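Local coordinates for hypothetical protein Atu1540 (Agrobacterium tumefaciens str. C58, PDB 2HWJ) that is of unknown function but belongs to a putative ParB-like nuclease family, which makes a role in nucleic-acid cleavage conceivable though unproven, at residues P155-E158 / F159-D163; D134-R137 / S138-G141; D97-W100 / S101-H105. All blocks are in the same frame, centred on the assembly; numbering follows the deposited sequence.

Contact 1. Residues P155-E158 / F159-D163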
loop_
_atom_site.group_PDB
_atom_site.type_symbol
_atom_site.label_atom_id
_atom_site.label_comp_id
_atom_site.label_asym_id
_atom_site.label_seq_id
_atom_site.Cartn_x
_atom_site.Cartn_y
_atom_site.Cartn_z
ATOM N N PRO A 155 8.905 2.408 -1.652
ATOM C CA PRO A 155 10.224 2.468 -0.993
ATOM C C PRO A 155 11.321 2.901 -1.982
ATOM O O PRO A 155 11.266 2.513 -3.164
ATOM C CB PRO A 155 10.443 1.027 -0.561
ATOM C CG PRO A 155 9.652 0.227 -1.587
ATOM C CD PRO A 155 8.426 1.023 -1.807
ATOM N N PHE A 156 12.283 3.720 -1.529
ATOM C CA PHE A 156 13.438 3.997 -2.372
ATOM C C PHE A 156 13.065 4.721 -3.673
ATOM O O PHE A 156 13.682 4.519 -4.721
ATOM C CB PHE A 156 14.103 2.639 -2.681
ATOM C CG PHE A 156 14.479 1.809 -1.416
ATOM C CD1 PHE A 156 13.983 0.509 -1.239
ATOM C CD2 PHE A 156 15.356 2.333 -0.419
ATOM C CE1 PHE A 156 14.337 -0.250 -0.112
ATOM C CE2 PHE A 156 15.706 1.574 0.733
ATOM C CZ PHE A 156 15.199 0.290 0.883
ATOM N N SER A 157 12.037 5.562 -3.607
ATOM C CA SER A 157 11.609 6.447 -4.715
ATOM C C SER A 157 12.796 7.119 -5.315
ATOM O O SER A 157 12.990 7.097 -6.512
ATOM C CB SER A 157 10.751 7.567 -4.168
ATOM O OG SER A 157 10.039 8.293 -5.195
ATOM N N GLU A 158 13.582 7.756 -4.463
ATOM C CA GLU A 158 14.747 8.503 -4.860
ATOM C C GLU A 158 15.763 7.678 -5.600
ATOM O O GLU A 158 16.314 8.111 -6.595
ATOM C CB GLU A 158 15.412 9.147 -3.636
ATOM C CG GLU A 158 14.697 10.364 -3.113
ATOM C CD GLU A 158 13.628 10.051 -2.096
ATOM O OE1 GLU A 158 13.406 8.839 -1.721
ATOM O OE2 GLU A 158 12.997 11.058 -1.675
ATOM N N PHE A 159 16.005 6.489 -5.133
ATOM C CA PHE A 159 16.959 5.693 -5.804
ATOM C C PHE A 159 16.546 5.342 -7.245
ATOM O O PHE A 159 17.410 5.158 -8.116
ATOM C CB PHE A 159 17.345 4.492 -4.950
ATOM C CG PHE A 159 18.493 4.791 -3.997
ATOM C CD1 PHE A 159 18.300 4.798 -2.614
ATOM C CD2 PHE A 159 19.768 5.132 -4.497
ATOM C CE1 PHE A 159 19.379 5.093 -1.746
ATOM C CE2 PHE A 159 20.853 5.429 -3.643
ATOM C CZ PHE A 159 20.656 5.389 -2.268
ATOM N N GLY A 160 15.232 5.327 -7.501
ATOM C CA GLY A 160 14.678 5.171 -8.855
ATOM C C GLY A 160 14.990 6.337 -9.756
ATOM O O GLY A 160 15.426 6.174 -10.898
ATOM N N TRP A 161 14.832 7.526 -9.207
ATOM C CA TRP A 161 15.212 8.757 -9.898
ATOM C C TRP A 161 16.725 8.849 -10.097
ATOM O O TRP A 161 17.191 9.238 -11.190
ATOM C CB TRP A 161 14.663 9.976 -9.159
ATOM C CG TRP A 161 13.191 10.132 -9.463
ATOM C CD1 TRP A 161 12.141 9.573 -8.786
ATOM C CD2 TRP A 161 12.628 10.795 -10.587
ATOM N NE1 TRP A 161 10.982 9.880 -9.395
ATOM C CE2 TRP A 161 11.238 10.626 -10.508
ATOM C CE3 TRP A 161 13.171 11.555 -11.649
ATOM C CZ2 TRP A 161 10.366 11.192 -11.421
ATOM C CZ3 TRP A 161 12.305 12.113 -12.578
ATOM C CH2 TRP A 161 10.903 11.933 -12.447
ATOM N N ALA A 162 17.487 8.467 -9.074
ATOM C CA ALA A 162 18.923 8.468 -9.226
ATOM C C ALA A 162 19.375 7.498 -10.331
ATOM O O ALA A 162 20.230 7.820 -11.111
ATOM C CB ALA A 162 19.608 8.159 -7.905
ATOM N N ASP A 163 18.786 6.318 -10.420
ATOM C CA ASP A 163 19.178 5.462 -11.489
ATOM C C ASP A 163 18.803 6.081 -12.885
ATOM O O ASP A 163 19.589 6.087 -13.822
ATOM C CB ASP A 163 18.659 4.042 -11.243
ATOM C CG ASP A 163 18.617 3.205 -12.548
ATOM O OD1 ASP A 163 19.683 3.122 -13.247
ATOM O OD2 ASP A 163 17.541 2.637 -12.916
#
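The indole of W161 meets the backbone of S157 at its edge: CD1 lies 3.5 Å from S157 O, near the ring plane, while the ring of Y149 stacks on the indole. With CG beside its own backbone N and anti to the carbonyl carbon (chi1 -78°), W161 is turned back along the helix toward its first turn, and its CB also rests on the carbonyl oxygen of E158. The two phenylalanine rings offer a different case. F156 and F159 leave the backbone close together, CB of F156 lying 4.4 Å from CB of F159, but their rings approach each other obliquely. Y110 stacks on the F156 ring, and R137 makes a cation-pi contact with that of F159.

These side chains decorate the start of a helix and illustrate how such a start is built. F156 takes the N-cap position with both backbone torsions positive, a left-handed conformation. Its carbonyl oxygen accepts from G160 N at 3.3 Å. S157 O then receives W161 N at 3.3 Å, and a second, weak bond from G160 N. One residue on, A162 N reaches E158 O at 2.8 Å in a nearly linear bond (166°), with the CB of A162 lying beside the same oxygen. E158 runs its own CG next to the backbone N, and the bend at chi2 curls the carboxylate back toward the helix start, where OE2 pairs with R144.

Helix 157-166 lies against helix 135-146, where W161 and A162 touch A140. Away from that helix, W161 NE1 donates to P198 O, while D163 OD2 and S101 OG of the second subunit hydrogen-bond across the interface.

Contact 2. Residues D134-R137 / S138-G141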
loop_
_atom_site.group_PDB
_atom_site.type_symbol
_atom_site.label_atom_id
_atom_site.label_comp_id
_atom_site.label_asym_id
_atom_site.label_seq_id
_atom_site.Cartn_x
_atom_site.Cartn_y
_atom_site.Cartn_z
ATOM N N ASP A 134 26.744 8.044 -3.019
ATOM C CA ASP A 134 26.144 8.020 -4.349
ATOM C C ASP A 134 25.727 9.437 -4.850
ATOM O O ASP A 134 24.717 10.000 -4.473
ATOM C CB ASP A 134 25.137 6.905 -4.541
ATOM C CG ASP A 134 24.348 7.001 -5.899
ATOM O OD1 ASP A 134 24.732 7.848 -6.774
ATOM O OD2 ASP A 134 23.315 6.233 -6.103
ATOM N N PRO A 135 26.557 10.035 -5.711
ATOM C CA PRO A 135 26.256 11.433 -6.063
ATOM C C PRO A 135 24.951 11.546 -6.818
ATOM O O PRO A 135 24.286 12.575 -6.729
ATOM C CB PRO A 135 27.463 11.883 -6.934
ATOM C CG PRO A 135 28.110 10.541 -7.435
ATOM C CD PRO A 135 27.802 9.510 -6.335
ATOM N N PHE A 136 24.523 10.520 -7.536
ATOM C CA PHE A 136 23.154 10.648 -8.120
ATOM C C PHE A 136 22.083 10.573 -7.077
ATOM O O PHE A 136 21.001 11.175 -7.260
ATOM C CB PHE A 136 22.895 9.730 -9.321
ATOM C CG PHE A 136 23.732 10.109 -10.487
ATOM C CD1 PHE A 136 25.020 9.549 -10.649
ATOM C CD2 PHE A 136 23.327 11.149 -11.350
ATOM C CE1 PHE A 136 25.853 9.959 -11.679
ATOM C CE2 PHE A 136 24.173 11.575 -12.407
ATOM C CZ PHE A 136 25.433 10.960 -12.574
ATOM N N ARG A 137 22.372 9.891 -5.965
ATOM C CA ARG A 137 21.405 9.950 -4.926
ATOM C C ARG A 137 21.195 11.419 -4.475
ATOM O O ARG A 137 20.032 11.816 -4.180
ATOM C CB ARG A 137 21.802 9.048 -3.807
ATOM C CG ARG A 137 20.881 9.106 -2.654
ATOM C CD ARG A 137 19.530 8.672 -3.042
ATOM N NE ARG A 137 18.639 8.747 -1.913
ATOM C CZ ARG A 137 18.150 9.896 -1.435
ATOM N NH1 ARG A 137 18.497 11.048 -1.999
ATOM N NH2 ARG A 137 17.342 9.899 -0.379
ATOM N N SER A 138 22.268 12.238 -4.439
ATOM C CA SER A 138 22.130 13.629 -3.966
ATOM C C SER A 138 21.397 14.443 -4.976
ATOM O O SER A 138 20.582 15.321 -4.649
ATOM C CB SER A 138 23.451 14.289 -3.802
ATOM O OG SER A 138 24.186 13.701 -2.780
ATOM N N LEU A 139 21.730 14.185 -6.228
ATOM C CA LEU A 139 21.060 14.874 -7.307
ATOM C C LEU A 139 19.559 14.572 -7.262
ATOM O O LEU A 139 18.779 15.507 -7.254
ATOM C CB LEU A 139 21.639 14.472 -8.660
ATOM C CG LEU A 139 21.090 15.343 -9.797
ATOM C CD1 LEU A 139 21.516 16.820 -9.683
ATOM C CD2 LEU A 139 21.422 14.799 -11.137
ATOM N N ALA A 140 19.180 13.280 -7.201
ATOM C CA ALA A 140 17.806 12.900 -7.098
ATOM C C ALA A 140 17.135 13.563 -5.857
ATOM O O ALA A 140 16.012 14.036 -5.933
ATOM C CB ALA A 140 17.670 11.416 -7.099
ATOM N N GLY A 141 17.826 13.669 -4.735
ATOM C CA GLY A 141 17.227 14.371 -3.546
ATOM C C GLY A 141 16.925 15.810 -3.913
ATOM O O GLY A 141 15.810 16.315 -3.678
#
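R137 reaches along its own helix to G141, one turn on. At the base of the side chain, CB and CG merely flank the following peptide nitrogen, that of S138. CG stands opposite the backbone N (chi1 177°), and the bend at chi2 (62°) turns the rest of the chain in the direction of G141. CD packs against the ring of F159, on the next helix. At the tip, NH1 passes 3.8 Å from G141 N, which approaches the guanidinium obliquely, and 3.9 Å from G141 CA, a neighbour without a side chain. The charge itself is met elsewhere, by E28 in a salt bridge through NH1, which compensates the charge of a buried arginine.

On another side of the turn, F136 and L139 lie alongside each other and point the same way, CD2 of the ring 4.1 Å from CD2 of the leucine. The helix start is a worked example of an aspartate N-cap: D134 OD1 accepts weak bonds from F136 N at 2.8 Å and R137 N at 3.2 Å, and also pairs with R166. Behind the cap, regular turns follow, the straightest bond being A140 N to F136 O at 2.8 Å (174°).

Helix 135-146 is flanked by several helices: F136 packs on A162 of helix 157-166 and L174 of helix 171-176, L139 on A181 of helix 178-189, and D134 bonds through its backbone to V24 of the neighbouring strand.

Contact 3. Residues D97-W100 / S101-H105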
loop_
_atom_site.group_PDB
_atom_site.type_symbol
_atom_site.label_atom_id
_atom_site.label_comp_id
_atom_site.label_asym_id
_atom_site.label_seq_id
_atom_site.Cartn_x
_atom_site.Cartn_y
_atom_site.Cartn_z
ATOM N N ASP A 97 21.113 -15.710 7.606
ATOM C CA ASP A 97 20.765 -16.055 6.293
ATOM C C ASP A 97 19.303 -15.686 6.114
ATOM O O ASP A 97 18.914 -14.903 5.233
ATOM C CB ASP A 97 20.876 -17.583 6.293
ATOM C CG ASP A 97 21.713 -18.092 5.185
ATOM O OD1 ASP A 97 21.954 -17.265 4.274
ATOM O OD2 ASP A 97 22.113 -19.302 5.239
ATOM N N GLU A 98 18.482 -16.271 6.989
ATOM C CA GLU A 98 17.073 -16.156 6.820
ATOM C C GLU A 98 16.684 -14.681 7.018
ATOM O O GLU A 98 15.925 -14.113 6.250
ATOM C CB GLU A 98 16.366 -17.109 7.750
ATOM C CG GLU A 98 14.906 -17.057 7.531
ATOM C CD GLU A 98 14.170 -18.194 8.149
ATOM O OE1 GLU A 98 14.644 -18.756 9.165
ATOM O OE2 GLU A 98 13.069 -18.505 7.641
ATOM N N PHE A 99 17.287 -14.049 8.005
ATOM C CA PHE A 99 17.036 -12.712 8.232
ATOM C C PHE A 99 17.188 -11.878 6.979
ATOM O O PHE A 99 16.296 -11.129 6.628
ATOM C CB PHE A 99 18.054 -12.246 9.226
ATOM C CG PHE A 99 18.009 -10.782 9.470
ATOM C CD1 PHE A 99 16.985 -10.236 10.180
ATOM C CD2 PHE A 99 18.991 -9.953 8.958
ATOM C CE1 PHE A 99 16.950 -8.864 10.438
ATOM C CE2 PHE A 99 18.970 -8.509 9.211
ATOM C CZ PHE A 99 17.946 -7.980 9.934
ATOM N N TRP A 100 18.318 -11.949 6.301
ATOM C CA TRP A 100 18.487 -11.025 5.182
ATOM C C TRP A 100 17.478 -11.255 4.110
ATOM O O TRP A 100 16.948 -10.301 3.557
ATOM C CB TRP A 100 19.826 -11.218 4.543
ATOM C CG TRP A 100 20.867 -10.586 5.293
ATOM C CD1 TRP A 100 21.873 -11.218 5.969
ATOM C CD2 TRP A 100 20.991 -9.166 5.580
ATOM N NE1 TRP A 100 22.612 -10.276 6.643
ATOM C CE2 TRP A 100 22.104 -9.018 6.424
ATOM C CE3 TRP A 100 20.217 -8.035 5.262
ATOM C CZ2 TRP A 100 22.567 -7.778 6.859
ATOM C CZ3 TRP A 100 20.654 -6.779 5.705
ATOM C CH2 TRP A 100 21.858 -6.664 6.487
ATOM N N SER A 101 17.229 -12.526 3.804
ATOM C CA SER A 101 16.140 -12.932 2.944
ATOM C C SER A 101 14.804 -12.305 3.324
ATOM O O SER A 101 14.124 -11.716 2.476
ATOM C CB SER A 101 16.015 -14.451 2.964
ATOM O OG SER A 101 14.807 -14.861 2.405
ATOM N N VAL A 102 14.422 -12.410 4.591
ATOM C CA VAL A 102 13.139 -11.885 4.971
ATOM C C VAL A 102 13.143 -10.358 4.784
ATOM O O VAL A 102 12.139 -9.798 4.230
ATOM C CB VAL A 102 12.766 -12.323 6.356
ATOM C CG1 VAL A 102 11.775 -11.447 6.964
ATOM C CG2 VAL A 102 12.196 -13.693 6.266
HETATM N N MSE A 103 14.240 -9.706 5.210
HETATM C CA MSE A 103 14.390 -8.261 5.001
HETATM C C MSE A 103 14.283 -7.884 3.490
HETATM O O MSE A 103 13.532 -6.950 3.055
HETATM C CB MSE A 103 15.747 -7.788 5.494
HETATM C CG MSE A 103 15.976 -8.002 6.960
HETATM SE SE MSE A 103 14.962 -6.679 8.002
HETATM C CE MSE A 103 16.354 -5.283 7.850
ATOM N N ASP A 104 15.043 -8.625 2.696
ATOM C CA ASP A 104 15.052 -8.388 1.280
ATOM C C ASP A 104 13.648 -8.529 0.768
ATOM O O ASP A 104 13.201 -7.746 -0.028
ATOM C CB ASP A 104 15.939 -9.420 0.615
ATOM C CG ASP A 104 15.888 -9.354 -0.903
ATOM O OD1 ASP A 104 15.837 -8.220 -1.523
ATOM O OD2 ASP A 104 15.898 -10.490 -1.433
ATOM N N HIS A 105 12.949 -9.526 1.273
ATOM C CA HIS A 105 11.645 -9.900 0.792
ATOM C C HIS A 105 10.639 -8.863 1.188
ATOM O O HIS A 105 9.612 -8.716 0.560
ATOM C CB HIS A 105 11.250 -11.180 1.487
ATOM C CG HIS A 105 10.402 -12.066 0.674
ATOM N ND1 HIS A 105 10.823 -13.317 0.264
ATOM C CD2 HIS A 105 9.128 -11.915 0.223
ATOM C CE1 HIS A 105 9.854 -13.886 -0.441
ATOM N NE2 HIS A 105 8.810 -13.058 -0.481
#
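M103 lays its CG on the ring of F99, one helical turn earlier, 3.7 Å from the ring centroid and only 15° off the ring normal. This is the dense part of the contact. The CG sits over one face, displaced toward the rim, so the methylene makes a CH-pi contact, with CZ of F99 its nearest ring atom at 3.6 Å. The selenium of this selenomethionine follows obliquely: SE lies 4.4 Å from the centroid of the F99 ring, beside CZ and CE1. Two successive bends, at chi2 (-75°) and chi3 (-84°), carry SE along the same face toward the CZ rim, where CE ends beside CZ. F99 in turn sets its CD2 over one face of the W100 indole, 4.0 Å above the plane and over its centre.

The arrangement is a Met-aromatic contact between positions four apart, the spacing at which side chains of a helix stand over one another. Helix 96-105 supplies that spacing through regular backbone bonds. M103 N to F99 O, at 2.9 Å, joins the very residues whose side chains meet, and D104 N reaches W100 O at 2.7 Å. The F99 ring also meets that of Y64, and M103 touches T20 and F91 in loops of its own chain.

Much of the rest of the helix is looser within the segments and faces a second copy of the protein. D97 lies exposed, its side chain turned away from S101. E98 stretches out to form a salt bridge with R168 of the second subunit, D104 pairs through OD2 with R118 of that subunit, and the imidazole of H105, heading away from the turn before it, hydrogen-bonds through NE2 to F156 O of the same partner chain.

In the fold
Along the chain the order is contact 3, contact 2, contact 1, each local to one helix or its N-terminal cap. Contacts 1 and 2 lie on consecutive helices, 157-166 and 135-146, with centres about 9 Å apart; they touch directly, A162 CB reaching F136 O at 3.4 Å, so together they form one packed helical unit. Contact 3, on helix 96-105, stands apart: its centre is about 21 Å from that of contact 1 and about 27 Å from that of contact 2, on the other side of the chain's centre from the latter. Contacts 1 and 3 do not touch within a chain, yet they meet across the subunit interface, hydrogen-bonding one copy to the other.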